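Local coordinates for designed helical repeat protein (PDB 5CWF) that is a de novo design with no known biological function, made to explore how repeated helices can stack into a regular fold, at residues L63-I76 with A110-R123. Numbering follows the deposited sequence. Where two conformers were deposited one is given.
Sequences LAAKNNDDEVAREI and AKNNDDEVAREIAR. With CA (calcium ion), chain L; CA (calcium ion), chain H.
The CA atoms of V72 and R119, and those of A64 and A110, lie nearest each other where the turns 67-70 and 111-115, each joining two helices, stack. Helices 70-76 and 115-123 run nearly parallel, their axes 8.9 Å apart at closest approach and crossing at 26°. The close approach is consistent with the small side chains of A118 and A122, whose CB atoms point toward the other segment. V72 CG1, anti to its backbone N (chi1 177°), lies 3.6 Å from A118 CB, and I76 CD1, in one of its two conformers, reaches both A118 and A110.

Polar groups join the turns. N67 ND2 donates to A110 O at 2.9 Å, almost straight (176°) and with the acceptor in its amide plane; its amide stacks on that of N113. One calcium ion bridges the turns, bound by N67 O at 2.2 Å and N113 OD1 at 2.4 Å. D115 OD1 takes two donors. N68 ND2 meets it at 2.9 Å on the anti lone pair. D69 N comes to D115 OD1 at 3.1 Å, on the syn side and tilted from the carboxylate plane. An alanine here would remove that acceptor and is likely to leave both donors without this mate, the N68 amide being freer to turn.

Farther along, E75 sits between two arginines in a salt-bridge network. Its OE1 receives R123 NE at 3.0 Å through the syn lone pair, near the guanidinium plane, while OE2 pairs with R119 NE in one of the two conformers of that arginine.

The same stacking continues outward: R74 salt-bridges to E26 on the helix 25-44 side, whereas I121 packs against helices 138-156 and 160-176.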
loop_
_atom_site.group_PDB
_atom_site.type_symbol
_atom_site.label_atom_id
_atom_site.label_comp_id
_atom_site.label_asym_id
_atom_site.label_seq_id
_atom_site.Cartn_x
_atom_site.Cartn_y
_atom_site.Cartn_z
ATOM N N LEU A 63 7.558 -4.039 -7.755
ATOM C CA LEU A 63 7.812 -3.090 -8.829
ATOM C C LEU A 63 8.529 -1.842 -8.345
ATOM O O LEU A 63 9.385 -1.300 -9.063
ATOM C CB LEU A 63 6.510 -2.669 -9.518
ATOM C CG LEU A 63 5.854 -3.694 -10.421
ATOM C CD1 LEU A 63 4.527 -3.139 -10.907
ATOM C CD2 LEU A 63 6.753 -4.076 -11.585
ATOM N N ALA A 64 8.191 -1.387 -7.143
ATOM C CA ALA A 64 8.843 -0.214 -6.584
ATOM C C ALA A 64 10.300 -0.521 -6.289
ATOM O O ALA A 64 11.181 0.309 -6.522
ATOM C CB ALA A 64 8.141 0.252 -5.342
ATOM N N ALA A 65 10.574 -1.728 -5.812
ATOM C CA ALA A 65 11.963 -2.077 -5.524
ATOM C C ALA A 65 12.768 -2.067 -6.827
ATOM O O ALA A 65 13.941 -1.713 -6.842
ATOM C CB ALA A 65 12.060 -3.425 -4.867
ATOM N N LYS A 66 12.110 -2.413 -7.922
ATOM C CA LYS A 66 12.782 -2.475 -9.213
ATOM C C LYS A 66 12.840 -1.124 -9.917
ATOM O O LYS A 66 13.840 -0.802 -10.556
ATOM C CB LYS A 66 12.045 -3.482 -10.096
ATOM C CG LYS A 66 12.594 -3.662 -11.495
ATOM C CD LYS A 66 11.939 -4.862 -12.165
ATOM C CE LYS A 66 11.729 -4.636 -13.658
ATOM N NZ LYS A 66 10.592 -3.705 -13.950
ATOM N N ASN A 67 11.774 -0.340 -9.799
ATOM C CA ASN A 67 11.633 0.879 -10.584
ATOM C C ASN A 67 12.079 2.151 -9.886
ATOM O O ASN A 67 12.586 3.062 -10.530
ATOM C CB ASN A 67 10.175 1.056 -11.035
ATOM C CG ASN A 67 9.768 0.049 -12.102
ATOM O OD1 ASN A 67 10.615 -0.571 -12.735
ATOM N ND2 ASN A 67 8.467 -0.098 -12.323
ATOM N N ASN A 68 11.865 2.243 -8.582
ATOM C CA ASN A 68 12.037 3.527 -7.908
ATOM C C ASN A 68 13.347 3.692 -7.133
ATOM O O ASN A 68 14.052 2.727 -6.861
ATOM C CB ASN A 68 10.852 3.760 -6.974
ATOM C CG ASN A 68 9.545 3.862 -7.728
ATOM O OD1 ASN A 68 8.731 2.943 -7.705
ATOM N ND2 ASN A 68 9.347 4.975 -8.425
ATOM N N ASP A 69 13.650 4.947 -6.811
ATOM C CA ASP A 69 14.718 5.318 -5.888
ATOM C C ASP A 69 14.596 4.549 -4.570
ATOM O O ASP A 69 13.486 4.192 -4.175
ATOM C CB ASP A 69 14.652 6.819 -5.625
ATOM C CG ASP A 69 15.736 7.303 -4.695
ATOM O OD1 ASP A 69 16.899 6.896 -4.868
ATOM O OD2 ASP A 69 15.411 8.090 -3.778
ATOM N N ASP A 70 15.723 4.300 -3.899
ATOM C CA ASP A 70 15.708 3.545 -2.628
ATOM C C ASP A 70 14.738 4.128 -1.637
ATOM O O ASP A 70 13.942 3.412 -1.002
ATOM C CB ASP A 70 17.086 3.569 -1.950
ATOM C CG ASP A 70 18.128 2.788 -2.683
ATOM O OD1 ASP A 70 17.790 1.999 -3.596
ATOM O OD2 ASP A 70 19.308 2.988 -2.334
ATOM N N GLU A 71 14.773 5.448 -1.515
ATOM C CA GLU A 71 13.966 6.085 -0.482
ATOM C C GLU A 71 12.481 6.074 -0.854
ATOM O O GLU A 71 11.621 5.976 0.020
ATOM C CB GLU A 71 14.496 7.480 -0.183
ATOM C CG GLU A 71 15.833 7.430 0.571
ATOM C CD GLU A 71 15.702 6.784 1.963
ATOM O OE1 GLU A 71 14.855 7.266 2.763
ATOM O OE2 GLU A 71 16.422 5.782 2.236
ATOM N N VAL A 72 12.160 6.102 -2.137
ATOM C CA VAL A 72 10.759 5.979 -2.561
ATOM C C VAL A 72 10.272 4.536 -2.384
ATOM O O VAL A 72 9.109 4.287 -2.015
ATOM C CB VAL A 72 10.585 6.430 -4.008
ATOM C CG1 VAL A 72 9.141 6.228 -4.478
ATOM C CG2 VAL A 72 10.965 7.898 -4.125
ATOM N N ALA A 73 11.156 3.588 -2.671
ATOM C CA ALA A 73 10.870 2.177 -2.507
ATOM C C ALA A 73 10.512 1.898 -1.050
ATOM O O ALA A 73 9.622 1.113 -0.773
ATOM C CB ALA A 73 12.055 1.327 -2.940
ATOM N N ARG A 74 11.224 2.535 -0.130
ATOM C CA ARG A 74 10.927 2.373 1.292
ATOM C C ARG A 74 9.526 2.855 1.633
ATOM O O ARG A 74 8.837 2.243 2.443
ATOM C CB ARG A 74 11.924 3.139 2.160
ATOM C CG ARG A 74 13.183 2.442 2.435
ATOM C CD ARG A 74 14.144 3.392 3.157
ATOM N NE ARG A 74 13.976 3.389 4.603
ATOM C CZ ARG A 74 14.783 4.052 5.425
ATOM N NH1 ARG A 74 15.758 4.766 4.910
ATOM N NH2 ARG A 74 14.624 3.979 6.744
ATOM N N GLU A 75 9.107 3.962 1.034
ATOM C CA GLU A 75 7.780 4.513 1.325
ATOM C C GLU A 75 6.660 3.636 0.805
ATOM O O GLU A 75 5.642 3.501 1.465
ATOM C CB GLU A 75 7.642 5.932 0.784
ATOM C CG GLU A 75 8.714 6.858 1.365
ATOM C CD GLU A 75 8.243 8.274 1.577
ATOM O OE1 GLU A 75 7.155 8.466 2.156
ATOM O OE2 GLU A 75 8.968 9.198 1.160
ATOM N N ILE A 76 6.832 3.054 -0.378
ATOM C CA ILE A 76 5.829 2.149 -0.910
ATOM C C ILE A 76 5.770 0.896 -0.038
ATOM O O ILE A 76 4.681 0.425 0.293
ATOM C CB ILE A 76 6.100 1.802 -2.391
ATOM C CG1 ILE A 76 5.754 3.011 -3.260
ATOM C CG2 ILE A 76 5.245 0.634 -2.852
ATOM C CD1 ILE A 76 6.317 2.944 -4.685
ATOM N N ALA A 110 3.886 2.652 -8.704
ATOM C CA ALA A 110 5.167 1.928 -8.817
ATOM C C ALA A 110 5.453 1.502 -10.260
ATOM O O ALA A 110 6.620 1.359 -10.656
ATOM C CB ALA A 110 5.165 0.690 -7.909
ATOM N N LYS A 111 4.394 1.290 -11.035
ATOM C CA LYS A 111 4.527 0.812 -12.410
ATOM C C LYS A 111 4.818 1.944 -13.392
ATOM O O LYS A 111 5.449 1.737 -14.438
ATOM C CB LYS A 111 3.233 0.078 -12.818
ATOM C CG LYS A 111 3.242 -0.586 -14.180
ATOM C CD LYS A 111 1.913 -1.290 -14.480
ATOM C CE LYS A 111 1.622 -2.435 -13.508
ATOM N NZ LYS A 111 0.369 -3.178 -13.854
ATOM N N ASN A 112 4.415 3.153 -13.027
ATOM C CA ASN A 112 4.564 4.295 -13.919
ATOM C C ASN A 112 5.970 4.896 -13.897
ATOM O O ASN A 112 6.249 5.840 -14.633
ATOM C CB ASN A 112 3.517 5.356 -13.576
ATOM C CG ASN A 112 2.136 5.016 -14.135
ATOM O OD1 ASN A 112 1.985 4.103 -14.951
ATOM N ND2 ASN A 112 1.121 5.739 -13.680
ATOM N N ASN A 113 6.849 4.375 -13.042
ATOM C CA ASN A 113 8.244 4.817 -13.029
ATOM C C ASN A 113 8.502 6.312 -12.724
ATOM O O ASN A 113 9.493 6.869 -13.208
ATOM C CB ASN A 113 8.911 4.477 -14.369
ATOM C CG ASN A 113 10.171 3.629 -14.195
ATOM O OD1 ASN A 113 11.010 3.908 -13.330
ATOM N ND2 ASN A 113 10.353 2.651 -15.084
ATOM N N ASP A 114 7.568 6.994 -12.065
ATOM C CA ASP A 114 7.798 8.377 -11.613
ATOM C C ASP A 114 8.018 8.475 -10.083
ATOM O O ASP A 114 7.093 8.204 -9.305
ATOM C CB ASP A 114 6.631 9.267 -12.071
ATOM C CG ASP A 114 6.852 10.743 -11.765
ATOM O OD1 ASP A 114 7.350 11.099 -10.678
ATOM O OD2 ASP A 114 6.592 11.564 -12.665
ATOM N N ASP A 115 9.231 8.830 -9.642
ATOM C CA ASP A 115 9.536 8.826 -8.199
ATOM C C ASP A 115 8.705 9.805 -7.371
ATOM O O ASP A 115 8.387 9.510 -6.220
ATOM C CB ASP A 115 11.013 9.143 -7.925
ATOM C CG ASP A 115 11.946 7.984 -8.226
ATOM O OD1 ASP A 115 11.520 6.816 -8.155
ATOM O OD2 ASP A 115 13.137 8.241 -8.476
ATOM N N GLU A 116 8.390 10.974 -7.919
ATOM C CA GLU A 116 7.658 11.988 -7.157
ATOM C C GLU A 116 6.212 11.553 -6.985
ATOM O O GLU A 116 5.627 11.686 -5.906
ATOM C CB GLU A 116 7.760 13.367 -7.841
ATOM C CG GLU A 116 7.011 14.520 -7.135
ATOM C CD GLU A 116 7.873 15.258 -6.117
ATOM O OE1 GLU A 116 8.628 14.583 -5.381
ATOM O OE2 GLU A 116 7.804 16.515 -6.066
ATOM N N VAL A 117 5.620 11.014 -8.047
ATOM C CA VAL A 117 4.255 10.515 -7.959
ATOM C C VAL A 117 4.180 9.310 -7.027
ATOM O O VAL A 117 3.280 9.213 -6.192
ATOM C CB VAL A 117 3.715 10.164 -9.365
ATOM C CG1 VAL A 117 2.399 9.399 -9.280
ATOM C CG2 VAL A 117 3.561 11.442 -10.175
ATOM N N ALA A 118 5.144 8.401 -7.136
ATOM C CA ALA A 118 5.130 7.212 -6.305
ATOM C C ALA A 118 5.196 7.618 -4.841
ATOM O O ALA A 118 4.467 7.080 -4.004
ATOM C CB ALA A 118 6.271 6.300 -6.671
ATOM N N ARG A 119 6.055 8.587 -4.530
ATOM C CA ARG A 119 6.184 9.043 -3.150
ATOM C C ARG A 119 4.895 9.678 -2.631
ATOM O O ARG A 119 4.502 9.439 -1.492
ATOM C CB ARG A 119 7.322 10.053 -3.036
ATOM C CG ARG A 119 7.321 10.827 -1.721
ATOM C CD ARG A 119 8.605 11.644 -1.526
ATOM N NE ARG A 119 9.776 10.802 -1.289
ATOM C CZ ARG A 119 11.010 11.269 -1.110
ATOM N NH1 ARG A 119 11.245 12.575 -1.137
ATOM N NH2 ARG A 119 12.014 10.429 -0.900
ATOM N N GLU A 120 4.248 10.504 -3.441
ATOM C CA GLU A 120 3.058 11.212 -2.970
ATOM C C GLU A 120 1.834 10.290 -2.892
ATOM O O GLU A 120 0.982 10.473 -2.041
ATOM C CB GLU A 120 2.735 12.415 -3.843
ATOM C CG GLU A 120 3.797 13.539 -3.853
ATOM C CD GLU A 120 4.274 14.005 -2.476
ATOM O OE1 GLU A 120 3.542 13.873 -1.486
ATOM O OE2 GLU A 120 5.368 14.604 -2.406
ATOM N N ILE A 121 1.724 9.326 -3.803
ATOM C CA ILE A 121 0.618 8.356 -3.743
ATOM C C ILE A 121 0.772 7.501 -2.479
ATOM O O ILE A 121 -0.192 7.322 -1.729
ATOM C CB ILE A 121 0.566 7.479 -5.031
ATOM C CG1 ILE A 121 0.206 8.348 -6.254
ATOM C CG2 ILE A 121 -0.409 6.317 -4.883
ATOM C CD1 ILE A 121 -1.213 8.906 -6.234
ATOM N N ALA A 122 1.988 7.043 -2.197
ATOM C CA ALA A 122 2.227 6.245 -1.001
ATOM C C ALA A 122 1.869 7.049 0.245
ATOM O O ALA A 122 1.300 6.519 1.185
ATOM C CB ALA A 122 3.667 5.793 -0.944
ATOM N N ARG A 123 2.206 8.331 0.255
ATOM C CA ARG A 123 1.933 9.158 1.438
ATOM C C ARG A 123 0.436 9.411 1.649
ATOM O O ARG A 123 -0.049 9.483 2.782
ATOM C CB ARG A 123 2.690 10.469 1.325
ATOM C CG ARG A 123 4.128 10.270 1.664
ATOM C CD ARG A 123 4.978 11.483 1.361
ATOM N NE ARG A 123 6.314 11.288 1.910
ATOM C CZ ARG A 123 7.213 12.252 2.044
ATOM N NH1 ARG A 123 6.910 13.489 1.683
ATOM N NH2 ARG A 123 8.405 11.977 2.556
HETATM CA CA CA L . 13.116 4.401 -12.255
HETATM CA CA CA H . 20.951 1.827 -3.319
HETATM O O HOH W 1 7.107 -0.714 -14.910
HETATM O O HOH W 2 7.299 4.403 -10.004
HETATM O O HOH W 3 23.139 0.761 -3.676
HETATM O O HOH W 4 22.226 3.358 -2.171
HETATM O O HOH W 5 13.690 2.653 -13.655
#